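PDB 5FCE: LPXTG family cell surface protein Fms2 from Enterococcus faecium DO, which probably mediates bacterial adhesion as a cell-wall-anchored surface protein, the piece described being its ligand-binding domain, a flattened barrel. Local coordinates for residues D11-D16 with T23-P28; V37-T42 with Y71-S76; V63-G68 with V94-Q99; L79-I84 with S109-V114. One frame throughout, in Å; residues are numbered along the deposited sequence.

Interaction 1 (D11-D16 with T23-P28)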
loop_
_atom_site.group_PDB
_atom_site.type_symbol
_atom_site.label_atom_id
_atom_site.label_comp_id
_atom_site.label_asym_id
_atom_site.label_seq_id
_atom_site.Cartn_x
_atom_site.Cartn_y
_atom_site.Cartn_z
ATOM N N ASP A 11 6.699 4.433 -9.572
ATOM C CA ASP A 11 8.171 4.344 -9.610
ATOM C C ASP A 11 8.857 4.890 -8.354
ATOM O O ASP A 11 10.065 4.677 -8.149
ATOM C CB ASP A 11 8.808 4.914 -10.902
ATOM C CG ASP A 11 8.249 6.268 -11.316
ATOM O OD1 ASP A 11 7.476 6.896 -10.564
ATOM O OD2 ASP A 11 8.609 6.710 -12.432
ATOM N N ARG A 12 8.080 5.575 -7.518
ATOM C CA ARG A 12 8.560 6.045 -6.224
ATOM C C ARG A 12 8.358 5.031 -5.103
ATOM O O ARG A 12 8.835 5.242 -3.997
ATOM C CB ARG A 12 7.907 7.374 -5.859
ATOM C CG ARG A 12 8.425 8.543 -6.695
ATOM C CD ARG A 12 7.478 9.723 -6.582
ATOM N NE ARG A 12 8.184 11.002 -6.571
ATOM C CZ ARG A 12 7.592 12.180 -6.386
ATOM N NH1 ARG A 12 6.282 12.237 -6.191
ATOM N NH2 ARG A 12 8.305 13.301 -6.387
ATOM N N ILE A 13 7.671 3.930 -5.392
ATOM C CA ILE A 13 7.589 2.820 -4.430
ATOM C C ILE A 13 8.976 2.189 -4.332
ATOM O O ILE A 13 9.626 1.957 -5.359
ATOM C CB ILE A 13 6.550 1.764 -4.861
ATOM C CG1 ILE A 13 5.129 2.349 -4.754
ATOM C CG2 ILE A 13 6.681 0.474 -4.019
ATOM C CD1 ILE A 13 4.035 1.473 -5.366
ATOM N N VAL A 14 9.433 1.918 -3.107
ATOM C CA VAL A 14 10.740 1.294 -2.912
ATOM C C VAL A 14 10.623 -0.087 -2.270
ATOM O O VAL A 14 9.947 -0.241 -1.258
ATOM C CB VAL A 14 11.671 2.178 -2.056
ATOM C CG1 VAL A 14 13.022 1.471 -1.819
ATOM C CG2 VAL A 14 11.890 3.534 -2.723
ATOM N N TYR A 15 11.251 -1.095 -2.873
ATOM C CA TYR A 15 11.413 -2.383 -2.200
ATOM C C TYR A 15 12.846 -2.420 -1.683
ATOM O O TYR A 15 13.783 -2.416 -2.475
ATOM C CB TYR A 15 11.191 -3.555 -3.167
ATOM C CG TYR A 15 11.252 -4.926 -2.513
ATOM C CD1 TYR A 15 12.474 -5.562 -2.271
ATOM C CD2 TYR A 15 10.084 -5.592 -2.148
ATOM C CE1 TYR A 15 12.519 -6.815 -1.664
ATOM C CE2 TYR A 15 10.123 -6.847 -1.548
ATOM C CZ TYR A 15 11.343 -7.454 -1.318
ATOM O OH TYR A 15 11.389 -8.697 -0.720
ATOM N N ASP A 16 13.006 -2.434 -0.361
ATOM C CA ASP A 16 14.324 -2.544 0.268
ATOM C C ASP A 16 14.615 -4.025 0.566
ATOM O O ASP A 16 13.977 -4.637 1.413
ATOM C CB ASP A 16 14.359 -1.679 1.543
ATOM C CG ASP A 16 15.736 -1.613 2.200
ATOM O OD1 ASP A 16 16.394 -2.664 2.352
ATOM O OD2 ASP A 16 16.157 -0.495 2.587
ATOM N N THR A 23 8.136 0.587 0.851
ATOM C CA THR A 23 7.718 1.942 1.174
ATOM C C THR A 23 6.837 2.483 0.041
ATOM O O THR A 23 7.236 2.479 -1.134
ATOM C CB THR A 23 8.949 2.842 1.409
ATOM O OG1 THR A 23 9.661 2.366 2.567
ATOM C CG2 THR A 23 8.534 4.265 1.636
ATOM N N ILE A 24 5.635 2.935 0.396
ATOM C CA ILE A 24 4.657 3.398 -0.587
ATOM C C ILE A 24 4.179 4.800 -0.271
ATOM O O ILE A 24 3.530 5.030 0.755
ATOM C CB ILE A 24 3.413 2.490 -0.623
ATOM C CG1 ILE A 24 3.820 1.046 -0.890
ATOM C CG2 ILE A 24 2.453 2.951 -1.699
ATOM C CD1 ILE A 24 2.714 0.027 -0.657
ATOM N N PRO A 25 4.477 5.749 -1.167
ATOM C CA PRO A 25 3.993 7.116 -0.980
ATOM C C PRO A 25 2.605 7.249 -1.575
ATOM O O PRO A 25 2.440 7.117 -2.793
ATOM C CB PRO A 25 5.005 7.963 -1.766
ATOM C CG PRO A 25 5.664 7.009 -2.746
ATOM C CD PRO A 25 5.250 5.592 -2.411
ATOM N N VAL A 26 1.611 7.474 -0.725
ATOM C CA VAL A 26 0.253 7.652 -1.219
ATOM C C VAL A 26 -0.157 9.117 -1.157
ATOM O O VAL A 26 0.268 9.860 -0.271
ATOM C CB VAL A 26 -0.766 6.771 -0.453
ATOM C CG1 VAL A 26 -0.322 5.299 -0.480
ATOM C CG2 VAL A 26 -0.905 7.232 0.986
ATOM N N LYS A 27 -0.954 9.535 -2.129
ATOM C CA LYS A 27 -1.486 10.902 -2.145
ATOM C C LYS A 27 -3.006 10.865 -2.020
ATOM O O LYS A 27 -3.707 10.384 -2.914
ATOM C CB LYS A 27 -1.063 11.636 -3.425
ATOM C CG LYS A 27 -1.509 13.098 -3.475
ATOM C CD LYS A 27 -0.985 13.855 -4.699
ATOM C CE LYS A 27 -1.720 13.470 -5.978
ATOM N NZ LYS A 27 -1.832 14.578 -6.991
ATOM N N PRO A 28 -3.533 11.359 -0.891
ATOM C CA PRO A 28 -4.988 11.326 -0.719
ATOM C C PRO A 28 -5.672 12.410 -1.536
ATOM O O PRO A 28 -5.051 13.438 -1.831
ATOM C CB PRO A 28 -5.182 11.614 0.768
ATOM C CG PRO A 28 -3.924 12.321 1.215
ATOM C CD PRO A 28 -2.822 11.966 0.250
HETATM O O HOH W 1 8.738 5.339 -1.283
HETATM O O HOH W 2 11.519 0.574 1.692
#

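Interaction 2 (V37-T42 with Y71-S76)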
loop_
_atom_site.group_PDB
_atom_site.type_symbol
_atom_site.label_atom_id
_atom_site.label_comp_id
_atom_site.label_asym_id
_atom_site.label_seq_id
_atom_site.Cartn_x
_atom_site.Cartn_y
_atom_site.Cartn_z
ATOM N N VAL A 37 -6.095 2.534 11.095
ATOM C CA VAL A 37 -5.878 2.325 9.673
ATOM C C VAL A 37 -5.188 0.968 9.490
ATOM O O VAL A 37 -4.378 0.568 10.318
ATOM C CB VAL A 37 -5.043 3.482 9.078
ATOM C CG1 VAL A 37 -4.584 3.175 7.655
ATOM C CG2 VAL A 37 -5.852 4.780 9.097
ATOM N N HIS A 38 -5.555 0.244 8.439
ATOM C CA HIS A 38 -4.939 -1.050 8.137
ATOM C C HIS A 38 -4.697 -1.088 6.645
ATOM O O HIS A 38 -5.650 -1.080 5.865
ATOM C CB HIS A 38 -5.897 -2.176 8.525
ATOM C CG HIS A 38 -5.390 -3.553 8.217
ATOM N ND1 HIS A 38 -6.233 -4.636 8.087
ATOM C CD2 HIS A 38 -4.134 -4.029 8.037
ATOM C CE1 HIS A 38 -5.520 -5.720 7.841
ATOM N NE2 HIS A 38 -4.244 -5.378 7.796
ATOM N N ALA A 39 -3.433 -1.116 6.239
ATOM C CA ALA A 39 -3.110 -1.099 4.816
ATOM C C ALA A 39 -2.611 -2.473 4.398
ATOM O O ALA A 39 -1.748 -3.052 5.060
ATOM C CB ALA A 39 -2.080 -0.036 4.530
ATOM N N VAL A 40 -3.174 -3.010 3.319
ATOM C CA VAL A 40 -2.846 -4.368 2.891
ATOM C C VAL A 40 -2.404 -4.359 1.431
ATOM O O VAL A 40 -3.145 -3.909 0.554
ATOM C CB VAL A 40 -4.041 -5.341 3.070
ATOM C CG1 VAL A 40 -3.680 -6.732 2.556
ATOM C CG2 VAL A 40 -4.462 -5.426 4.530
ATOM N N LEU A 41 -1.185 -4.832 1.174
ATOM C CA LEU A 41 -0.710 -4.992 -0.198
ATOM C C LEU A 41 -1.069 -6.411 -0.652
ATOM O O LEU A 41 -0.760 -7.386 0.037
ATOM C CB LEU A 41 0.799 -4.782 -0.234
ATOM C CG LEU A 41 1.507 -4.351 -1.509
ATOM C CD1 LEU A 41 0.857 -3.116 -2.115
ATOM C CD2 LEU A 41 2.980 -4.092 -1.186
ATOM N N THR A 42 -1.743 -6.532 -1.789
ATOM C CA THR A 42 -2.274 -7.830 -2.194
ATOM C C THR A 42 -2.054 -8.084 -3.680
ATOM O O THR A 42 -1.918 -7.135 -4.460
ATOM C CB THR A 42 -3.782 -7.932 -1.848
ATOM O OG1 THR A 42 -4.303 -9.188 -2.286
ATOM C CG2 THR A 42 -4.550 -6.811 -2.514
ATOM N N TYR A 71 1.882 10.745 1.766
ATOM C CA TYR A 71 1.943 10.088 3.058
ATOM C C TYR A 71 2.654 8.767 2.821
ATOM O O TYR A 71 2.374 8.065 1.840
ATOM C CB TYR A 71 0.534 9.856 3.622
ATOM C CG TYR A 71 0.559 9.090 4.925
ATOM C CD1 TYR A 71 0.499 7.696 4.939
ATOM C CD2 TYR A 71 0.679 9.753 6.139
ATOM C CE1 TYR A 71 0.545 6.993 6.124
ATOM C CE2 TYR A 71 0.729 9.051 7.336
ATOM C CZ TYR A 71 0.656 7.674 7.321
ATOM O OH TYR A 71 0.702 6.966 8.504
ATOM N N THR A 72 3.585 8.429 3.702
ATOM C CA THR A 72 4.409 7.261 3.467
ATOM C C THR A 72 3.984 6.066 4.310
ATOM O O THR A 72 4.018 6.111 5.534
ATOM C CB THR A 72 5.881 7.574 3.714
ATOM O OG1 THR A 72 6.349 8.448 2.677
ATOM C CG2 THR A 72 6.678 6.310 3.678
ATOM N N ILE A 73 3.576 5.000 3.634
ATOM C CA ILE A 73 3.242 3.746 4.289
ATOM C C ILE A 73 4.430 2.799 4.171
ATOM O O ILE A 73 5.051 2.683 3.104
ATOM C CB ILE A 73 1.993 3.106 3.661
ATOM C CG1 ILE A 73 0.796 4.048 3.814
ATOM C CG2 ILE A 73 1.688 1.762 4.315
ATOM C CD1 ILE A 73 -0.428 3.667 2.990
HETATM N N MSE A 74 4.759 2.136 5.275
HETATM C CA MSE A 74 5.854 1.178 5.278
HETATM C C MSE A 74 5.301 -0.186 5.614
HETATM O O MSE A 74 4.623 -0.357 6.639
HETATM C CB MSE A 74 6.907 1.585 6.300
HETATM C CG MSE A 74 7.447 2.993 6.083
HETATM SE SE MSE A 74 8.904 3.329 7.348
HETATM C CE MSE A 74 9.098 1.512 8.071
ATOM N N ILE A 75 5.589 -1.156 4.749
ATOM C CA ILE A 75 5.060 -2.511 4.886
ATOM C C ILE A 75 6.159 -3.582 4.873
ATOM O O ILE A 75 7.027 -3.593 3.995
ATOM C CB ILE A 75 4.014 -2.789 3.782
ATOM C CG1 ILE A 75 2.704 -2.043 4.094
ATOM C CG2 ILE A 75 3.724 -4.262 3.675
ATOM C CD1 ILE A 75 1.656 -2.095 2.971
ATOM N N SER A 76 6.130 -4.493 5.845
ATOM C CA SER A 76 7.093 -5.595 5.849
ATOM C C SER A 76 6.766 -6.558 4.703
ATOM O O SER A 76 5.630 -7.001 4.583
ATOM C CB SER A 76 7.042 -6.305 7.203
ATOM O OG SER A 76 7.950 -7.379 7.265
#

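Interaction 3 (V63-G68 with V94-Q99)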
loop_
_atom_site.group_PDB
_atom_site.type_symbol
_atom_site.label_atom_id
_atom_site.label_comp_id
_atom_site.label_asym_id
_atom_site.label_seq_id
_atom_site.Cartn_x
_atom_site.Cartn_y
_atom_site.Cartn_z
ATOM N N VAL A 63 -3.869 8.450 12.160
ATOM C CA VAL A 63 -3.248 8.890 10.926
ATOM C C VAL A 63 -3.905 10.192 10.477
ATOM O O VAL A 63 -5.128 10.371 10.594
ATOM C CB VAL A 63 -3.353 7.798 9.839
ATOM C CG1 VAL A 63 -2.757 8.288 8.518
ATOM C CG2 VAL A 63 -2.652 6.530 10.289
ATOM N N GLN A 64 -3.074 11.116 10.014
ATOM C CA GLN A 64 -3.526 12.412 9.534
ATOM C C GLN A 64 -3.170 12.525 8.051
ATOM O O GLN A 64 -1.993 12.658 7.696
ATOM C CB GLN A 64 -2.826 13.497 10.354
ATOM C CG GLN A 64 -2.981 14.923 9.870
ATOM C CD GLN A 64 -1.888 15.822 10.441
ATOM O OE1 GLN A 64 -1.210 16.546 9.706
ATOM N NE2 GLN A 64 -1.706 15.767 11.762
ATOM N N TRP A 65 -4.184 12.435 7.192
ATOM C CA TRP A 65 -4.007 12.585 5.753
ATOM C C TRP A 65 -4.410 13.989 5.330
ATOM O O TRP A 65 -5.474 14.485 5.715
ATOM C CB TRP A 65 -4.838 11.548 4.991
ATOM C CG TRP A 65 -4.255 10.157 5.041
ATOM C CD1 TRP A 65 -2.953 9.798 4.785
ATOM C CD2 TRP A 65 -4.954 8.937 5.333
ATOM N NE1 TRP A 65 -2.806 8.434 4.915
ATOM C CE2 TRP A 65 -4.019 7.884 5.255
ATOM C CE3 TRP A 65 -6.284 8.632 5.662
ATOM C CZ2 TRP A 65 -4.366 6.550 5.499
ATOM C CZ3 TRP A 65 -6.626 7.301 5.899
ATOM C CH2 TRP A 65 -5.670 6.280 5.818
ATOM N N THR A 66 -3.538 14.634 4.566
ATOM C CA THR A 66 -3.807 15.959 4.035
ATOM C C THR A 66 -3.903 15.887 2.520
ATOM O O THR A 66 -2.991 15.387 1.858
ATOM C CB THR A 66 -2.705 16.936 4.425
ATOM O OG1 THR A 66 -2.609 16.977 5.856
ATOM C CG2 THR A 66 -3.023 18.314 3.908
ATOM N N ALA A 67 -5.014 16.391 1.990
ATOM C CA ALA A 67 -5.317 16.342 0.559
ATOM C C ALA A 67 -4.139 16.795 -0.278
ATOM O O ALA A 67 -3.625 17.899 -0.081
ATOM C CB ALA A 67 -6.522 17.210 0.248
ATOM N N GLY A 68 -3.705 15.929 -1.192
ATOM C CA GLY A 68 -2.652 16.266 -2.134
ATOM C C GLY A 68 -1.236 16.191 -1.595
ATOM O O GLY A 68 -0.283 16.461 -2.325
ATOM N N VAL A 94 -6.699 0.188 1.590
ATOM C CA VAL A 94 -6.565 0.970 2.814
ATOM C C VAL A 94 -7.879 0.983 3.557
ATOM O O VAL A 94 -8.884 1.515 3.059
ATOM C CB VAL A 94 -6.137 2.414 2.548
ATOM C CG1 VAL A 94 -5.928 3.146 3.871
ATOM C CG2 VAL A 94 -4.850 2.429 1.749
ATOM N N PHE A 95 -7.862 0.371 4.735
ATOM C CA PHE A 95 -9.009 0.397 5.637
ATOM C C PHE A 95 -8.813 1.544 6.610
ATOM O O PHE A 95 -7.709 1.734 7.128
ATOM C CB PHE A 95 -9.082 -0.915 6.422
ATOM C CG PHE A 95 -9.264 -2.133 5.564
ATOM C CD1 PHE A 95 -8.164 -2.886 5.165
ATOM C CD2 PHE A 95 -10.531 -2.539 5.171
ATOM C CE1 PHE A 95 -8.327 -4.016 4.386
ATOM C CE2 PHE A 95 -10.702 -3.666 4.385
ATOM C CZ PHE A 95 -9.596 -4.408 3.994
ATOM N N TYR A 96 -9.877 2.293 6.878
ATOM C CA TYR A 96 -9.800 3.438 7.786
ATOM C C TYR A 96 -11.145 3.604 8.486
ATOM O O TYR A 96 -12.180 3.872 7.846
ATOM C CB TYR A 96 -9.378 4.730 7.044
ATOM C CG TYR A 96 -10.324 5.157 5.951
ATOM C CD1 TYR A 96 -10.324 4.517 4.709
ATOM C CD2 TYR A 96 -11.229 6.202 6.156
ATOM C CE1 TYR A 96 -11.207 4.898 3.716
ATOM C CE2 TYR A 96 -12.105 6.585 5.176
ATOM C CZ TYR A 96 -12.097 5.934 3.960
ATOM O OH TYR A 96 -12.988 6.340 2.990
ATOM N N ASP A 97 -11.124 3.398 9.797
ATOM C CA ASP A 97 -12.307 3.570 10.637
ATOM C C ASP A 97 -13.582 2.933 10.099
ATOM O O ASP A 97 -14.669 3.515 10.192
ATOM C CB ASP A 97 -12.524 5.053 10.943
ATOM C CG ASP A 97 -11.433 5.616 11.824
ATOM O OD1 ASP A 97 -10.621 4.810 12.326
ATOM O OD2 ASP A 97 -11.397 6.850 12.026
ATOM N N GLY A 98 -13.440 1.737 9.540
ATOM C CA GLY A 98 -14.571 0.957 9.074
ATOM C C GLY A 98 -14.858 1.051 7.591
ATOM O O GLY A 98 -15.696 0.307 7.060
ATOM N N GLN A 99 -14.174 1.968 6.915
ATOM C CA GLN A 99 -14.361 2.159 5.475
ATOM C C GLN A 99 -13.134 1.645 4.747
ATOM O O GLN A 99 -12.147 1.267 5.388
ATOM C CB GLN A 99 -14.625 3.639 5.155
ATOM C CG GLN A 99 -15.865 4.192 5.916
ATOM C CD GLN A 99 -17.133 3.378 5.665
ATOM O OE1 GLN A 99 -17.413 2.985 4.528
ATOM N NE2 GLN A 99 -17.907 3.110 6.737
#

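Interaction 4 (L79-I84 with S109-V114)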
loop_
_atom_site.group_PDB
_atom_site.type_symbol
_atom_site.label_atom_id
_atom_site.label_comp_id
_atom_site.label_asym_id
_atom_site.label_seq_id
_atom_site.Cartn_x
_atom_site.Cartn_y
_atom_site.Cartn_z
ATOM N N LEU A 79 6.667 -11.518 0.588
ATOM C CA LEU A 79 7.034 -12.163 -0.675
ATOM C C LEU A 79 8.240 -11.418 -1.229
ATOM O O LEU A 79 8.350 -10.191 -1.079
ATOM C CB LEU A 79 5.902 -12.094 -1.713
ATOM C CG LEU A 79 4.714 -13.055 -1.652
ATOM C CD1 LEU A 79 3.766 -12.814 -2.839
ATOM C CD2 LEU A 79 5.193 -14.491 -1.661
ATOM N N SER A 80 9.141 -12.156 -1.869
ATOM C CA SER A 80 10.356 -11.565 -2.430
ATOM C C SER A 80 9.981 -10.670 -3.593
ATOM O O SER A 80 8.893 -10.798 -4.143
ATOM C CB SER A 80 11.277 -12.651 -2.952
ATOM O OG SER A 80 10.706 -13.245 -4.104
ATOM N N ILE A 81 10.882 -9.779 -3.994
ATOM C CA ILE A 81 10.545 -8.867 -5.085
ATOM C C ILE A 81 10.379 -9.634 -6.404
ATOM O O ILE A 81 9.506 -9.303 -7.203
ATOM C CB ILE A 81 11.532 -7.686 -5.189
ATOM C CG1 ILE A 81 11.086 -6.695 -6.282
ATOM C CG2 ILE A 81 12.958 -8.189 -5.448
ATOM C CD1 ILE A 81 9.740 -6.005 -5.975
ATOM N N ASP A 82 11.179 -10.683 -6.619
ATOM C CA ASP A 82 11.005 -11.502 -7.825
ATOM C C ASP A 82 9.593 -12.087 -7.907
ATOM O O ASP A 82 8.944 -12.039 -8.957
ATOM C CB ASP A 82 12.045 -12.628 -7.903
ATOM C CG ASP A 82 13.418 -12.128 -8.288
ATOM O OD1 ASP A 82 13.530 -10.945 -8.679
ATOM O OD2 ASP A 82 14.385 -12.927 -8.214
ATOM N N GLU A 83 9.109 -12.616 -6.788
ATOM C CA GLU A 83 7.777 -13.198 -6.744
ATOM C C GLU A 83 6.689 -12.144 -6.921
ATOM O O GLU A 83 5.664 -12.399 -7.556
ATOM C CB GLU A 83 7.578 -13.971 -5.438
ATOM C CG GLU A 83 8.415 -15.240 -5.375
ATOM C CD GLU A 83 7.860 -16.337 -6.264
ATOM O OE1 GLU A 83 6.641 -16.315 -6.531
ATOM O OE2 GLU A 83 8.632 -17.233 -6.670
ATOM N N ILE A 84 6.918 -10.959 -6.364
ATOM C CA ILE A 84 5.935 -9.877 -6.485
ATOM C C ILE A 84 5.830 -9.459 -7.952
ATOM O O ILE A 84 4.740 -9.212 -8.459
ATOM C CB ILE A 84 6.313 -8.648 -5.632
ATOM C CG1 ILE A 84 6.244 -8.966 -4.137
ATOM C CG2 ILE A 84 5.358 -7.461 -5.918
ATOM C CD1 ILE A 84 6.844 -7.872 -3.277
ATOM N N SER A 109 7.040 -3.903 -11.490
ATOM C CA SER A 109 8.110 -3.742 -12.477
ATOM C C SER A 109 8.702 -2.325 -12.462
ATOM O O SER A 109 9.862 -2.129 -12.830
ATOM C CB SER A 109 7.595 -4.056 -13.884
ATOM O OG SER A 109 6.789 -2.990 -14.376
ATOM N N SER A 110 7.904 -1.342 -12.044
ATOM C CA SER A 110 8.340 0.056 -12.035
ATOM C C SER A 110 8.995 0.492 -10.720
ATOM O O SER A 110 9.545 1.595 -10.632
ATOM C CB SER A 110 7.178 0.997 -12.357
ATOM O OG SER A 110 6.219 0.998 -11.299
ATOM N N TRP A 111 8.947 -0.373 -9.710
ATOM C CA TRP A 111 9.438 -0.011 -8.377
ATOM C C TRP A 111 10.954 0.153 -8.314
ATOM O O TRP A 111 11.692 -0.527 -9.016
ATOM C CB TRP A 111 9.044 -1.080 -7.354
ATOM C CG TRP A 111 7.581 -1.244 -7.142
ATOM C CD1 TRP A 111 6.574 -0.533 -7.723
ATOM C CD2 TRP A 111 6.959 -2.176 -6.259
ATOM N NE1 TRP A 111 5.355 -0.989 -7.270
ATOM C CE2 TRP A 111 5.568 -1.995 -6.361
ATOM C CE3 TRP A 111 7.444 -3.169 -5.408
ATOM C CZ2 TRP A 111 4.659 -2.755 -5.638
ATOM C CZ3 TRP A 111 6.541 -3.921 -4.679
ATOM C CH2 TRP A 111 5.170 -3.715 -4.802
ATOM N N THR A 112 11.398 1.075 -7.468
ATOM C CA THR A 112 12.804 1.179 -7.103
ATOM C C THR A 112 13.099 0.004 -6.182
ATOM O O THR A 112 12.337 -0.259 -5.251
ATOM C CB THR A 112 13.086 2.512 -6.376
ATOM O OG1 THR A 112 12.600 3.603 -7.180
ATOM C CG2 THR A 112 14.577 2.706 -6.150
ATOM N N VAL A 113 14.184 -0.721 -6.457
ATOM C CA VAL A 113 14.566 -1.873 -5.640
ATOM C C VAL A 113 16.004 -1.660 -5.178
ATOM O O VAL A 113 16.921 -1.563 -6.003
ATOM C CB VAL A 113 14.462 -3.205 -6.425
ATOM C CG1 VAL A 113 14.850 -4.380 -5.546
ATOM C CG2 VAL A 113 13.063 -3.408 -6.970
ATOM N N VAL A 114 16.208 -1.574 -3.867
ATOM C CA VAL A 114 17.536 -1.270 -3.330
ATOM C C VAL A 114 18.001 -2.304 -2.303
ATOM O O VAL A 114 17.229 -3.183 -1.880
ATOM C CB VAL A 114 17.590 0.134 -2.694
ATOM C CG1 VAL A 114 17.106 1.207 -3.686
ATOM C CG2 VAL A 114 16.732 0.165 -1.433
#

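Interaction 1 (D11-D16 with T23-P28)
The flat groups of this contact are the peptide carbonyls of Val14 and Thr23, which take each other's N-H in plane; the puckered ring of Pro25 is touched at CG and CD by Arg12 and Ile13. The two segments pair within a beta hairpin of strands 14-16 and 21-28, in the mixed sheet of the SgrA ligand-binding domain. Val14 and Thr23 are an antiparallel hydrogen-bonded pair: Val14 N gives to Thr23 O at 3.0 Å, and Thr23 N gives to Val14 O at 2.9 Å. Next to this pair Ile13 runs beside Ile24, its CG1 lying 4.1 Å from Ile24 CG2, and crosses Pro25 at about a right angle, with CG1 4.0 Å from Pro25 CD. The branch is set by chi1 of -69°, which puts CG1 beside the backbone N and turns CG2 toward Thr23 O. Arg12 CB touches Pro25 CG, while its guanidinium leads away to a salt bridge with Glu70. A water joins the segments, donating a hydrogen bond to Arg12 O and a weak one to Thr23 O. The same Thr23 O also receives the CA-H of Ile13, the carbon lying 3.3 Å from the oxygen.

Interaction 2 (V37-T42 with Y71-S76)
Thr42 OG1 accepts a hydrogen bond from Gly44 N, and the carbonyl oxygens of Glu52 and Lys53 compete for its one hydrogen; between the two segments themselves, where Ala39 and Leu41 meet Ile73 and Ile75, no hydrogen bond crosses. The contact is sheet against sheet. Strand 37-42 belongs to the four-stranded antiparallel sheet and strand 71-76 to the mixed sheet, and their axes pass 8.7 Å apart at 59°, a steep crossing of the two layers of the flattened barrel. All four touching residues are buried and point toward the other strand. Ala39 offers the smallest group, its CB lying 4.2 Å from Ile73 CG2. That methyl does the touching because it is the branch anti to the backbone N (chi1 -61°), while CG1 of the same residue sits in plane at the edge of the Tyr71 ring. Ile75 reaches farther: its extended outer bond (chi2 172°) carries CD1 between Ala39 and Leu41, alternate residues of the facing strand, 4.1 Å from Ala39 O and 4.3 Å from Leu41 CB. Val58 packs on both isoleucines, and Leu41 also touches Ile22 and Ile24, so the interface continues into strands 54-60 and 21-28. Apart from Ile75 CD1 passing the Ala39 carbonyl oxygen, aliphatic groups meet at ordinary van der Waals spacing, and the two layers are joined here by hydrophobic burial and shape, without directional bonds.

Interaction 3 (V63-G68 with V94-Q99)
With CG set beside its backbone N by chi1 of -75°, Trp65 sends its indole across to strand 91-96, where Val94 approaches the six-membered ring obliquely, the two side chains coming from opposite directions. Val94 CG1 lies 3.7 Å from Trp65 CH2. Tyr96 takes part through its CB, which sits in plane at the indole edge, 3.9 Å from Trp65 CZ3. The phenol itself, with CG between the backbone N and the carbonyl carbon (chi1 61°), leads away from the tryptophan, and Gln99 CB lies 3.6 Å above one face of the Tyr96 ring, toward the rim. On one face of the indole Val63 CG1 stands 3.5 Å above the plane, also toward the rim. Tyr71 and Phe6 complete the aromatic cluster, each in an edge-to-face stack with Trp65. Beyond Tyr96 the chain reverses: Tyr96 N gives to Gln99 O and Gln99 N to Tyr96 O, with Asp97 and Gly98 at the corner, both at positive phi. The Asp97 carboxylate accepts from the backbone N of Ser35 and of Asp36, tying the turn to the start of strand 36-42. The arrangement is a beta hairpin with a two-residue loop, a type I' turn, linking strands 91-96 and 99-103; Trp65, from the small 32-34/63-65 sheet, packs against Val94 and Tyr96 on one side of its first strand.

Interaction 4 (L79-I84 with S109-V114)
Ile81 and Ile84, one turn apart on the short helix 81-85, form two bumps that touch the six-membered ring of Trp111 obliquely. Ile81 slides past the indole in the opposite direction and lays CD1 3.7 Å from Trp111 CE3, while Ile84 crosses it at about a right angle, its CG2 3.9 Å from Trp111 CH2. The far end of the ring thus fits the hollow between the two isoleucines. Ile81 is itself a wedge: CG1 runs anti to the backbone N (chi1 -176°) and meets Val113 tip to tip, Ile81 CG1 to Val113 CG2 at 3.9 Å, while the turn at chi2 (64°) brings CD1 to Trp111 CE3. Its side chain therefore occupies the notch between Trp111 and Val113. The helix that presents these side chains is started by Ser80 as N-cap, whose OG accepts from Glu83 N at 3.2 Å. At the other rim of the indole, NE1 is hydrogen-bonded to Leu106 O. The contact sets helix 81-85, which follows strand 71-76, against the C-terminal strand 112-114, itself paired in parallel with strand 14-16. Tyr15 from that strand touches both isoleucines, and Ile22 of strand 21-28 packs against Ile84 and Trp111.

Overall arrangement
Interaction 2 is the most central of the four, bridging the two layers of the flattened barrel by mainly aliphatic contact, whereas interaction 1 works along one layer through backbone hydrogen bonds and lies partly at the surface. They share the mixed sheet: Ile24 and Val26 of interaction 1 are hydrogen-bonded to Ile73 and Tyr71 of interaction 2, while Ile13 and Tyr15 pair with Thr112 of interaction 4. Interactions 3 and 4 sit on opposite sides of the chain's centre, about 26 Å apart between centres, and each buries a tryptophan against aliphatic carbon. Trp65 packs with Tyr71 edge-to-face and with Val37, both of interaction 2, whereas Trp111 meets a helix.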